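Local coordinates for universal stress protein (PDB 4WNY) that belongs to the universal stress protein A family and probably takes part in the bacterial response to stress, at residues I8-L13 and S114-G119. Numbering follows the deposited sequence.
Sequences IILVAL and SLIVMG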
loop_
_atom_site.group_PDB
_atom_site.type_symbol
_atom_site.label_atom_id
_atom_site.label_comp_id
_atom_site.label_asym_id
_atom_site.label_seq_id
_atom_site.Cartn_x
_atom_site.Cartn_y
_atom_site.Cartn_z
ATOM N N ILE A 8 -2.432 3.345 -13.527
ATOM C CA ILE A 8 -3.183 2.098 -13.615
ATOM C C ILE A 8 -3.079 1.285 -12.327
ATOM O O ILE A 8 -1.996 0.845 -11.937
ATOM C CB ILE A 8 -2.706 1.240 -14.802
ATOM C CG1 ILE A 8 -3.007 1.952 -16.124
ATOM C CG2 ILE A 8 -3.374 -0.126 -14.773
ATOM C CD1 ILE A 8 -2.411 1.267 -17.338
ATOM N N ILE A 9 -4.218 1.087 -11.672
ATOM C CA ILE A 9 -4.257 0.381 -10.397
ATOM C C ILE A 9 -4.893 -0.998 -10.529
ATOM O O ILE A 9 -5.954 -1.151 -11.136
ATOM C CB ILE A 9 -5.039 1.177 -9.339
ATOM C CG1 ILE A 9 -4.537 2.624 -9.276
ATOM C CG2 ILE A 9 -4.932 0.502 -7.982
ATOM C CD1 ILE A 9 -5.344 3.505 -8.346
ATOM N N LEU A 10 -4.241 -1.999 -9.948
ATOM C CA LEU A 10 -4.754 -3.362 -9.952
ATOM C C LEU A 10 -5.237 -3.745 -8.555
ATOM O O LEU A 10 -4.534 -3.529 -7.570
ATOM C CB LEU A 10 -3.673 -4.334 -10.440
ATOM C CG LEU A 10 -4.029 -5.793 -10.744
ATOM C CD1 LEU A 10 -3.056 -6.361 -11.761
ATOM C CD2 LEU A 10 -4.014 -6.645 -9.485
ATOM N N VAL A 11 -6.438 -4.312 -8.473
ATOM C CA VAL A 11 -6.980 -4.790 -7.203
ATOM C C VAL A 11 -7.422 -6.251 -7.323
ATOM O O VAL A 11 -8.163 -6.616 -8.238
ATOM C CB VAL A 11 -8.161 -3.910 -6.720
ATOM C CG1 VAL A 11 -9.173 -3.706 -7.832
ATOM C CG2 VAL A 11 -8.820 -4.510 -5.482
ATOM N N ALA A 12 -6.944 -7.086 -6.408
ATOM C CA ALA A 12 -7.223 -8.518 -6.459
ATOM C C ALA A 12 -8.534 -8.863 -5.765
ATOM O O ALA A 12 -8.718 -8.566 -4.583
ATOM C CB ALA A 12 -6.076 -9.300 -5.836
ATOM N N LEU A 13 -9.439 -9.499 -6.502
ATOM C CA LEU A 13 -10.733 -9.896 -5.958
ATOM C C LEU A 13 -10.878 -11.417 -5.908
ATOM O O LEU A 13 -10.297 -12.134 -6.724
ATOM C CB LEU A 13 -11.868 -9.291 -6.790
ATOM C CG LEU A 13 -11.806 -7.784 -7.058
ATOM C CD1 LEU A 13 -12.976 -7.359 -7.930
ATOM C CD2 LEU A 13 -11.789 -6.989 -5.761
ATOM N N SER A 114 0.970 -0.121 -12.041
ATOM C CA SER A 114 2.043 0.452 -11.243
ATOM C C SER A 114 1.722 0.325 -9.757
ATOM O O SER A 114 2.472 0.799 -8.903
ATOM C CB SER A 114 2.266 1.916 -11.621
ATOM O OG SER A 114 1.045 2.636 -11.599
ATOM N N LEU A 115 0.601 -0.324 -9.460
ATOM C CA LEU A 115 0.162 -0.523 -8.083
ATOM C C LEU A 115 -0.764 -1.728 -7.962
ATOM O O LEU A 115 -1.646 -1.928 -8.796
ATOM C CB LEU A 115 -0.547 0.727 -7.559
ATOM C CG LEU A 115 -1.154 0.618 -6.158
ATOM C CD1 LEU A 115 -0.065 0.399 -5.114
ATOM C CD2 LEU A 115 -1.985 1.851 -5.831
ATOM N N ILE A 116 -0.559 -2.524 -6.917
ATOM C CA ILE A 116 -1.430 -3.656 -6.629
ATOM C C ILE A 116 -2.130 -3.467 -5.288
ATOM O O ILE A 116 -1.480 -3.272 -4.259
ATOM C CB ILE A 116 -0.651 -4.984 -6.605
ATOM C CG1 ILE A 116 -0.084 -5.296 -7.990
ATOM C CG2 ILE A 116 -1.548 -6.120 -6.130
ATOM C CD1 ILE A 116 0.706 -6.585 -8.042
ATOM N N VAL A 117 -3.455 -3.526 -5.306
ATOM C CA VAL A 117 -4.248 -3.341 -4.098
ATOM C C VAL A 117 -4.805 -4.676 -3.614
ATOM O O VAL A 117 -5.387 -5.430 -4.393
ATOM C CB VAL A 117 -5.402 -2.348 -4.343
ATOM C CG1 VAL A 117 -6.339 -2.303 -3.145
ATOM C CG2 VAL A 117 -4.846 -0.964 -4.654
ATOM N N MET A 118 -4.616 -4.969 -2.331
ATOM C CA MET A 118 -5.066 -6.232 -1.757
ATOM C C MET A 118 -5.802 -6.047 -0.439
ATOM O O MET A 118 -5.480 -5.153 0.344
ATOM C CB MET A 118 -3.881 -7.170 -1.534
ATOM C CG MET A 118 -3.754 -8.272 -2.565
ATOM S SD MET A 118 -2.410 -9.380 -2.126
ATOM C CE MET A 118 -1.166 -8.171 -1.686
ATOM N N GLY A 119 -6.783 -6.909 -0.194
ATOM C CA GLY A 119 -7.463 -6.942 1.086
ATOM C C GLY A 119 -6.770 -7.921 2.011
ATOM O O GLY A 119 -6.385 -9.012 1.590
#
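Leu10 and Val117 mark the middle of a parallel pairing between strand 8-13 and strand 115-119, whose axes over these short segments approach to 4.5 Å and run at 26° to each other. Three backbone hydrogen bonds make the ladder. Leu10 N gives to Leu115 O at 2.8 Å. Val117 N gives to Leu10 O, although the 2.5 Å length is unusually short and its exact value doubtful. Ala12 N meets Val117 O at 3.0 Å. A fourth bond, Ser114 N to Ile8 O at 3.1 Å, extends the pairing at its beginning. Leu10 thus pairs with Ile116 and bonds to the flanking residues, Leu115 and Val117. All four bonds are nearly straight, with angles at hydrogen of at least 162°. Weaker CA-H...O contacts supplement them, among them Val11 CA to Val117 O at 3.3 Å.

Apolar contacts divide between the two faces. On one, Ile9 CG2 packs against Val117 CG2 at 3.6 Å and also meets Leu115 CD2. Chi1 of Ile9 (-50°) turns CG2 onto Val117 while CG1 sits beside the nitrogen. Val11 CG2 meets Val117 CG1 obliquely, the two CB atoms facing. On the reverse face, Leu10 CD2 and Ile116 CG2 lie 4.2 Å apart, their side chains running alongside in the same direction; Ile116 and Met118 also touch Leu138 of helix 134-141.

Strand 36-43 binds the far edge of 8-13, and Ser114 OG hydrogen-bonds Met5 O. Strand 8-13 is central, with 115-120 its neighbour on one side, in the five-stranded parallel sheet, order 3-2-1-4-5, of the Rossmann-like alpha/beta fold of universal stress proteins.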